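Local coordinates for protein CDA peptide synthetase I (Streptomyces coelicolor, PDB 5DU9) that forms the condensation domain of a multidomain peptide synthetase, a two-lobed fold that holds the ligand (2S)-2-amino-N-butyl-propanamide in this crystal, at residues A[158-162]-A[307-311]; A[191-197]-A[301-306]; A[34-38]-A[166-170]. The protein carries 1 engineered substitution. All blocks are in the same frame, centred on the assembly; numbering follows the deposited sequence.

Contact 1 of 3, residues A[158-162]-A[307-311]. With UM2 ((2S)-2-amino-N-butyl-propanamide), chain E.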
loop_
_atom_site.group_PDB
_atom_site.type_symbol
_atom_site.label_atom_id
_atom_site.label_comp_id
_atom_site.label_asym_id
_atom_site.label_seq_id
_atom_site.Cartn_x
_atom_site.Cartn_y
_atom_site.Cartn_z
ATOM N N HIS A 158 -8.279 -2.437 6.169
ATOM C CA HIS A 158 -8.063 -2.006 4.796
ATOM C C HIS A 158 -9.323 -1.389 4.174
ATOM O O HIS A 158 -9.227 -0.597 3.234
ATOM C CB HIS A 158 -7.567 -3.185 3.946
ATOM C CG HIS A 158 -6.714 -2.775 2.786
ATOM N ND1 HIS A 158 -6.746 -1.506 2.249
ATOM C CD2 HIS A 158 -5.788 -3.460 2.075
ATOM C CE1 HIS A 158 -5.885 -1.432 1.250
ATOM N NE2 HIS A 158 -5.293 -2.606 1.122
ATOM N N ILE A 159 -10.497 -1.722 4.702
ATOM C CA ILE A 159 -11.732 -1.218 4.111
ATOM C C ILE A 159 -11.901 0.295 4.291
ATOM O O ILE A 159 -12.678 0.901 3.563
ATOM C CB ILE A 159 -12.985 -1.948 4.679
ATOM C CG1 ILE A 159 -14.157 -1.820 3.699
ATOM C CG2 ILE A 159 -13.362 -1.427 6.065
ATOM C CD1 ILE A 159 -15.324 -2.752 3.995
ATOM N N VAL A 160 -11.179 0.912 5.232
ATOM C CA VAL A 160 -11.334 2.356 5.455
ATOM C C VAL A 160 -10.131 3.188 4.984
ATOM O O VAL A 160 -10.275 4.389 4.748
ATOM C CB VAL A 160 -11.602 2.696 6.951
ATOM C CG1 VAL A 160 -12.982 2.198 7.371
ATOM C CG2 VAL A 160 -10.525 2.140 7.863
ATOM N N ILE A 161 -8.965 2.566 4.844
ATOM C CA ILE A 161 -7.733 3.309 4.547
ATOM C C ILE A 161 -6.815 2.545 3.603
ATOM O O ILE A 161 -6.450 1.397 3.881
ATOM C CB ILE A 161 -6.953 3.639 5.853
ATOM C CG1 ILE A 161 -7.692 4.702 6.681
ATOM C CG2 ILE A 161 -5.520 4.107 5.557
ATOM C CD1 ILE A 161 -7.731 6.092 6.061
ATOM N N ASP A 162 -6.456 3.188 2.495
ATOM C CA ASP A 162 -5.444 2.666 1.577
ATOM C C ASP A 162 -4.123 3.425 1.741
ATOM O O ASP A 162 -4.004 4.316 2.581
ATOM C CB ASP A 162 -5.935 2.731 0.123
ATOM C CG ASP A 162 -6.417 4.114 -0.291
ATOM O OD1 ASP A 162 -5.926 5.126 0.252
ATOM O OD2 ASP A 162 -7.281 4.181 -1.194
ATOM N N GLY A 307 -9.813 7.196 2.242
ATOM C CA GLY A 307 -10.697 6.078 1.999
ATOM C C GLY A 307 -9.931 4.888 1.468
ATOM O O GLY A 307 -8.726 4.767 1.674
ATOM N N MET A 308 -10.658 4.003 0.798
ATOM C CA MET A 308 -10.096 2.809 0.196
ATOM C C MET A 308 -10.653 2.693 -1.216
ATOM O O MET A 308 -11.824 2.357 -1.393
ATOM C CB MET A 308 -10.442 1.576 1.035
ATOM C CG MET A 308 -10.264 0.243 0.329
ATOM S SD MET A 308 -8.659 0.067 -0.463
ATOM C CE MET A 308 -8.576 -1.715 -0.666
ATOM N N VAL A 309 -9.825 3.002 -2.213
ATOM C CA VAL A 309 -10.258 2.948 -3.611
ATOM C C VAL A 309 -9.226 2.304 -4.523
ATOM O O VAL A 309 -9.453 2.183 -5.722
ATOM C CB VAL A 309 -10.572 4.358 -4.173
ATOM C CG1 VAL A 309 -11.915 4.840 -3.674
ATOM C CG2 VAL A 309 -9.473 5.342 -3.819
ATOM N N SER A 310 -8.102 1.874 -3.957
ATOM C CA SER A 310 -7.008 1.359 -4.763
ATOM C C SER A 310 -7.405 0.135 -5.590
ATOM O O SER A 310 -8.308 -0.631 -5.231
ATOM C CB SER A 310 -5.813 1.018 -3.874
ATOM O OG SER A 310 -6.179 0.099 -2.871
ATOM N N ASN A 311 -6.707 -0.019 -6.709
ATOM C CA ASN A 311 -6.942 -1.083 -7.667
ATOM C C ASN A 311 -5.625 -1.815 -7.897
ATOM O O ASN A 311 -4.559 -1.249 -7.678
ATOM C CB ASN A 311 -7.491 -0.494 -8.971
ATOM C CG ASN A 311 -8.051 -1.540 -9.915
ATOM O OD1 ASN A 311 -8.480 -2.620 -9.506
ATOM N ND2 ASN A 311 -8.068 -1.210 -11.198
HETATM C CCH UM2 E . -9.868 -6.123 -4.069
HETATM C CCI UM2 E . -9.490 -5.061 -3.053
HETATM C CCJ UM2 E . -8.739 -5.634 -1.847
HETATM C CCK UM2 E . -7.251 -5.856 -2.118
HETATM N NCL UM2 E . -6.428 -4.665 -1.949
HETATM C CCM UM2 E . -5.237 -4.709 -1.346
HETATM O OCN UM2 E . -4.941 -5.549 -0.510
HETATM C CCO UM2 E . -4.228 -3.675 -1.762
HETATM C CCP UM2 E . -3.437 -4.194 -2.958
HETATM N NCQ UM2 E . -3.281 -3.419 -0.659
#
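Asp162 and His158 meet the strip 307-311 in two different ways, one by polar bonds and the other through the flat of a ring. Both belong to the HHxxxDG signature of condensation domains, here a loop between strand 149-157 and helix 163-182. Two hydrogen bonds cross the contact, both through Asp162. Its backbone N donates to Gly307 O over 2.9 Å in a bent bond. In return, Val309 N donates to Asp162 OD2 over 3.0 Å, nearly straight (163° at the hydrogen) and on the anti side of the carboxylate. With chi1 at 53°, the carboxylate sits between its own N and C and is turned onto the facing backbone. OD2 also forms a salt bridge with Arg297, while OD1 bonds Ser165 OG, a hydroxyl that bonds Gly307 N as well. Each oxygen of this buried carboxylate thus has partners, and as N-cap the residue also fixes the start of the helix.

The nonpolar part is a CH-pi contact. A bend at chi2 (50°) carries Met308 CE over one face of the His158 imidazole, 3.6 Å from the ring centroid and displaced toward CE1, with SD lying obliquely. At the ring edge, in its plane, NCQ of (2S)-2-amino-N-butyl-propanamide donates to His158 NE2 over 2.8 Å. ND1 makes a weak bond to Ile161 O at 3.3 Å, which may help to set the rotation of the ring. Gly307 CA and Val160 O, 3.3 Å apart, form a CA-H...O contact.

Around this core, helix 14-24 packs on Met308 through Ala15, Gln16 and Val19, helix 194-205 meets Val309, and Phe67 of strand 65-69 touches Ile159 and Val160.

Contact 2 of 3, residues A[191-197]-A[301-306]. With SO4 (sulfate ion), chain C.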
loop_
_atom_site.group_PDB
_atom_site.type_symbol
_atom_site.label_atom_id
_atom_site.label_comp_id
_atom_site.label_asym_id
_atom_site.label_seq_id
_atom_site.Cartn_x
_atom_site.Cartn_y
_atom_site.Cartn_z
ATOM N N PHE A 191 -10.208 17.923 2.955
ATOM C CA PHE A 191 -10.457 16.610 2.370
ATOM C C PHE A 191 -11.637 16.680 1.404
ATOM O O PHE A 191 -12.435 17.622 1.445
ATOM C CB PHE A 191 -10.727 15.570 3.462
ATOM C CG PHE A 191 -9.514 15.213 4.287
ATOM C CD1 PHE A 191 -8.261 15.111 3.708
ATOM C CD2 PHE A 191 -9.638 14.973 5.646
ATOM C CE1 PHE A 191 -7.153 14.779 4.470
ATOM C CE2 PHE A 191 -8.537 14.643 6.408
ATOM C CZ PHE A 191 -7.295 14.544 5.820
ATOM N N GLY A 192 -11.732 15.678 0.535
ATOM C CA GLY A 192 -12.811 15.593 -0.429
ATOM C C GLY A 192 -13.972 14.749 0.063
ATOM O O GLY A 192 -14.000 14.317 1.217
ATOM N N ASP A 193 -14.931 14.511 -0.828
ATOM C CA ASP A 193 -16.179 13.844 -0.475
ATOM C C ASP A 193 -16.273 12.445 -1.069
ATOM O O ASP A 193 -16.116 12.253 -2.274
ATOM C CB ASP A 193 -17.371 14.680 -0.943
ATOM C CG ASP A 193 -18.693 14.037 -0.602
ATOM O OD1 ASP A 193 -19.100 14.107 0.576
ATOM O OD2 ASP A 193 -19.322 13.454 -1.507
ATOM N N THR A 194 -16.551 11.469 -0.211
ATOM C CA THR A 194 -16.595 10.074 -0.628
ATOM C C THR A 194 -17.790 9.797 -1.540
ATOM O O THR A 194 -17.662 9.073 -2.523
ATOM C CB THR A 194 -16.654 9.132 0.588
ATOM O OG1 THR A 194 -15.509 9.356 1.421
ATOM C CG2 THR A 194 -16.670 7.675 0.148
ATOM N N ASP A 195 -18.947 10.368 -1.218
ATOM C CA ASP A 195 -20.146 10.117 -2.013
ATOM C C ASP A 195 -19.921 10.496 -3.475
ATOM O O ASP A 195 -20.327 9.769 -4.377
ATOM C CB ASP A 195 -21.349 10.884 -1.455
ATOM C CG ASP A 195 -21.912 10.259 -0.187
ATOM O OD1 ASP A 195 -21.740 9.041 0.021
ATOM O OD2 ASP A 195 -22.550 10.991 0.597
ATOM N N ARG A 196 -19.266 11.628 -3.710
ATOM C CA ARG A 196 -19.004 12.066 -5.076
ATOM C C ARG A 196 -17.997 11.148 -5.766
ATOM O O ARG A 196 -18.100 10.903 -6.968
ATOM C CB ARG A 196 -18.502 13.510 -5.098
ATOM C CG ARG A 196 -19.597 14.539 -4.899
ATOM C CD ARG A 196 -19.103 15.939 -5.222
ATOM N NE ARG A 196 -18.519 16.595 -4.055
ATOM C CZ ARG A 196 -17.405 17.325 -4.063
ATOM N NH1 ARG A 196 -16.707 17.500 -5.179
ATOM N NH2 ARG A 196 -16.982 17.879 -2.936
ATOM N N MET A 197 -17.025 10.650 -5.005
ATOM C CA MET A 197 -16.034 9.716 -5.531
ATOM C C MET A 197 -16.720 8.415 -5.957
ATOM O O MET A 197 -16.453 7.877 -7.032
ATOM C CB MET A 197 -14.942 9.450 -4.480
ATOM C CG MET A 197 -13.789 8.574 -4.961
ATOM S SD MET A 197 -12.355 8.618 -3.849
ATOM C CE MET A 197 -13.035 7.910 -2.348
ATOM N N ASN A 301 -11.114 15.859 -6.450
ATOM C CA ASN A 301 -11.841 15.462 -5.250
ATOM C C ASN A 301 -11.381 14.101 -4.754
ATOM O O ASN A 301 -11.085 13.925 -3.572
ATOM C CB ASN A 301 -13.348 15.432 -5.509
ATOM C CG ASN A 301 -14.131 14.932 -4.308
ATOM O OD1 ASN A 301 -14.216 15.611 -3.282
ATOM N ND2 ASN A 301 -14.703 13.743 -4.428
ATOM N N ALA A 302 -11.310 13.144 -5.670
ATOM C CA ALA A 302 -10.911 11.788 -5.321
ATOM C C ALA A 302 -9.497 11.747 -4.742
ATOM O O ALA A 302 -9.222 10.982 -3.813
ATOM C CB ALA A 302 -11.011 10.881 -6.541
ATOM N N ARG A 303 -8.607 12.580 -5.274
ATOM C CA ARG A 303 -7.213 12.568 -4.845
ATOM C C ARG A 303 -7.037 12.910 -3.364
ATOM O O ARG A 303 -6.100 12.428 -2.727
ATOM C CB ARG A 303 -6.387 13.530 -5.700
ATOM C CG ARG A 303 -5.966 12.933 -7.039
ATOM C CD ARG A 303 -4.873 13.745 -7.710
ATOM N NE ARG A 303 -5.345 15.056 -8.150
ATOM C CZ ARG A 303 -5.971 15.282 -9.302
ATOM N NH1 ARG A 303 -6.215 14.286 -10.143
ATOM N NH2 ARG A 303 -6.359 16.512 -9.613
ATOM N N ILE A 304 -7.948 13.709 -2.814
ATOM C CA ILE A 304 -7.822 14.174 -1.427
ATOM C C ILE A 304 -8.925 13.643 -0.513
ATOM O O ILE A 304 -9.215 14.236 0.520
ATOM C CB ILE A 304 -7.815 15.717 -1.357
ATOM C CG1 ILE A 304 -9.101 16.296 -1.957
ATOM C CG2 ILE A 304 -6.593 16.263 -2.080
ATOM C CD1 ILE A 304 -9.329 17.762 -1.632
ATOM N N THR A 305 -9.526 12.516 -0.884
ATOM C CA THR A 305 -10.561 11.893 -0.062
ATOM C C THR A 305 -10.016 10.648 0.637
ATOM O O THR A 305 -9.835 9.618 -0.002
ATOM C CB THR A 305 -11.792 11.507 -0.906
ATOM O OG1 THR A 305 -12.323 12.678 -1.540
ATOM C CG2 THR A 305 -12.878 10.884 -0.037
ATOM N N PRO A 306 -9.750 10.738 1.953
ATOM C CA PRO A 306 -9.289 9.531 2.643
ATOM C C PRO A 306 -10.300 8.398 2.519
ATOM O O PRO A 306 -11.503 8.616 2.654
ATOM C CB PRO A 306 -9.133 9.989 4.095
ATOM C CG PRO A 306 -8.912 11.465 3.995
ATOM C CD PRO A 306 -9.762 11.910 2.844
HETATM S S SO4 C . -13.625 16.789 -9.305
HETATM O O1 SO4 C . -13.336 17.211 -10.672
HETATM O O2 SO4 C . -14.842 17.451 -8.831
HETATM O O3 SO4 C . -13.824 15.343 -9.277
HETATM O O4 SO4 C . -12.502 17.147 -8.447
HETATM O O HOH W 1 -13.763 7.346 1.915
#
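A chi1 of 176° places Asn301 CG beside its own carbonyl carbon, and a chi2 of 69° turns the amide against the backbone of Asp193, the N-cap of helix 194-205. There the amide makes a two-bond bracket with a single residue: Asp193 N donates to Asn301 OD1 over 2.8 Å, and Asn301 ND2 donates to Asp193 O over 3.0 Å. Both bonds are nearly straight, and Asp193 O lies in the amide plane, so the amide is held against flipping. The same carbonyl also accepts from Met197 N, a bond of the first helical turn, while Asp193 OD2 accepts from Arg196 N on its anti side, the N-capping bond. Arg196, bent at chi3, folds its guanidinium over the amide; the planes lie 29° apart, with OD1 over the rim of the guanidinium. A sulfate ion, probably from the crystallisation liquor, accepts from Asn301 N and has O2 near the guanidinium edge.

Further along, the backbones themselves join. Gly192 N reaches Ile304 O at 2.9 Å. Close by, Thr305 OG1 donates to Asn301 O over 2.7 Å and Ile304 N reaches that oxygen from the opposite face.

Hydrophobic contacts finish both ends. Pro306 CG stands over the centre of the Phe191 ring, 3.6 Å from the centroid, in a CH-pi contact that Leu168 of helix 163-182 flanks by touching both residues. At the other end Met197 and Thr305 meet tip to tip, CE to CG2 at 3.8 Å, and Met197 SD rests on Ala302 CB. One water finally bridges the two segments, hydrogen-bonded to Thr194 OG1 and donating to Pro306 O over 2.7 Å.

Contact 3 of 3, residues A[34-38]-A[166-170]; sequences TGSCL and MALFY
Strand 34-38 and helix 166-170 run in broadly the same direction, their axes 39° apart and 10.4 Å from each other at closest approach, with Ser36 and Leu38 facing Met166 and Tyr170. This is a helix laid on a beta-sheet: the strand sits inside the six-stranded mixed sheet, between strands 149-157 and 379-384, and the helix follows 149-157 in the chain. Strand residues two apart point to the same face, and helix residues four apart do the same, their backbones joined by the bond from Tyr170 N to Met166 O (3.0 Å). Across the contact, the CA of Ser36 lies nearest that of Met166, and the CA of Leu38 nearest that of Tyr170.

Ser36 carries the polar link. Its OG is 2.8 Å from Tyr170 OH in a hydrogen bond for which either hydroxyl could be the donor, and it lies near the plane of the tyrosine ring, at the edge. Such a bond pairs two buried hydroxyls between sheet and helix. The same OG lies 3.3 Å from Met166 SD, so the serine is wedged between the two helix side chains. Met166, extended beyond CG, reaches along the strand until its CE rests 4.0 Å from Gly35 C, and Met382 of the adjacent strand packs on it as well. Tyr170 OH also comes close to the backbone of Cys37, and Leu154 of strand 149-157 touches the ring.

Leu38 supplies the nonpolar half. With CG beside the backbone N (chi1 -65°), the leucine passes the tyrosine in the opposite direction and lays its branch point over the middle of the ring: CG is 3.6 Å from the centroid, 12° off the normal. Its two methyls spread over the same face, CD1 3.5 Å from Tyr170 CD1 and CD2 3.7 Å from Tyr170 CD2.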
loop_
_atom_site.group_PDB
_atom_site.type_symbol
_atom_site.label_atom_id
_atom_site.label_comp_id
_atom_site.label_asym_id
_atom_site.label_seq_id
_atom_site.Cartn_x
_atom_site.Cartn_y
_atom_site.Cartn_z
ATOM N N THR A 34 -4.182 -3.779 8.047
ATOM C CA THR A 34 -2.973 -3.241 7.439
ATOM C C THR A 34 -2.405 -2.157 8.334
ATOM O O THR A 34 -3.032 -1.760 9.317
ATOM C CB THR A 34 -3.257 -2.674 6.041
ATOM O OG1 THR A 34 -4.313 -1.711 6.127
ATOM C CG2 THR A 34 -3.677 -3.780 5.100
ATOM N N GLY A 35 -1.214 -1.676 8.011
ATOM C CA GLY A 35 -0.623 -0.648 8.837
ATOM C C GLY A 35 0.649 -0.041 8.301
ATOM O O GLY A 35 1.285 -0.557 7.381
ATOM N N SER A 36 1.009 1.086 8.903
ATOM C CA SER A 36 2.269 1.751 8.627
ATOM C C SER A 36 2.661 2.474 9.898
ATOM O O SER A 36 1.912 2.461 10.874
ATOM C CB SER A 36 2.149 2.730 7.462
ATOM O OG SER A 36 1.277 3.796 7.796
ATOM N N CYS A 37 3.822 3.113 9.892
ATOM C CA CYS A 37 4.210 3.940 11.021
ATOM C C CYS A 37 5.097 5.087 10.570
ATOM O O CYS A 37 5.587 5.087 9.443
ATOM C CB CYS A 37 4.927 3.106 12.086
ATOM S SG CYS A 37 6.526 2.432 11.583
ATOM N N LEU A 38 5.261 6.070 11.452
ATOM C CA LEU A 38 6.215 7.155 11.257
ATOM C C LEU A 38 7.352 7.013 12.250
ATOM O O LEU A 38 7.117 6.910 13.452
ATOM C CB LEU A 38 5.559 8.527 11.449
ATOM C CG LEU A 38 4.474 9.004 10.489
ATOM C CD1 LEU A 38 4.001 10.378 10.927
ATOM C CD2 LEU A 38 4.969 9.040 9.050
ATOM N N MET A 166 -3.130 6.879 4.021
ATOM C CA MET A 166 -2.211 6.914 5.157
ATOM C C MET A 166 -1.432 8.227 5.137
ATOM O O MET A 166 -1.289 8.900 6.161
ATOM C CB MET A 166 -1.253 5.724 5.123
ATOM C CG MET A 166 -1.928 4.390 5.391
ATOM S SD MET A 166 -0.763 3.025 5.285
ATOM C CE MET A 166 -1.835 1.631 5.650
ATOM N N ALA A 167 -0.948 8.592 3.956
ATOM C CA ALA A 167 -0.204 9.834 3.792
ATOM C C ALA A 167 -1.092 11.046 4.066
ATOM O O ALA A 167 -0.660 12.006 4.700
ATOM C CB ALA A 167 0.391 9.914 2.390
ATOM N N LEU A 168 -2.335 11.004 3.589
ATOM C CA LEU A 168 -3.266 12.104 3.835
ATOM C C LEU A 168 -3.491 12.278 5.332
ATOM O O LEU A 168 -3.536 13.401 5.842
ATOM C CB LEU A 168 -4.604 11.866 3.133
ATOM C CG LEU A 168 -4.630 11.960 1.606
ATOM C CD1 LEU A 168 -5.989 11.513 1.090
ATOM C CD2 LEU A 168 -4.320 13.368 1.129
ATOM N N PHE A 169 -3.627 11.155 6.029
ATOM C CA PHE A 169 -3.832 11.174 7.469
ATOM C C PHE A 169 -2.649 11.795 8.208
ATOM O O PHE A 169 -2.826 12.694 9.031
ATOM C CB PHE A 169 -4.072 9.760 7.999
ATOM C CG PHE A 169 -3.991 9.664 9.495
ATOM C CD1 PHE A 169 -5.072 10.016 10.279
ATOM C CD2 PHE A 169 -2.827 9.244 10.116
ATOM C CE1 PHE A 169 -4.998 9.944 11.658
ATOM C CE2 PHE A 169 -2.746 9.167 11.495
ATOM C CZ PHE A 169 -3.834 9.517 12.265
ATOM N N TYR A 170 -1.444 11.310 7.918
ATOM C CA TYR A 170 -0.253 11.755 8.639
ATOM C C TYR A 170 -0.025 13.255 8.475
ATOM O O TYR A 170 0.300 13.951 9.435
ATOM C CB TYR A 170 0.986 11.000 8.156
ATOM C CG TYR A 170 1.112 9.569 8.622
ATOM C CD1 TYR A 170 0.882 9.215 9.944
ATOM C CD2 TYR A 170 1.490 8.573 7.734
ATOM C CE1 TYR A 170 1.016 7.903 10.367
ATOM C CE2 TYR A 170 1.629 7.268 8.142
ATOM C CZ TYR A 170 1.394 6.936 9.461
ATOM O OH TYR A 170 1.528 5.628 9.867
#

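Overall arrangement
From the N terminus, contact 3 opens first, on strand 33-40, and closes its loop at helix 163-182. Contact 1 opens at 158-162, just before that helix, and closes only at 307-311, so contacts 1 and 3 cross along the chain. Contact 2 runs from 191-197 to 301-306, nested within contact 1 and in series with contact 3. In space all three join: Ile161 packs on Met166, Val309 on Met197, and Leu168 against 301-306 and Phe191. Together they tie the six-stranded sheet and helix 163-182 to the start of helix 194-205 and to the approach to strand 311-318, beside the ligand pocket.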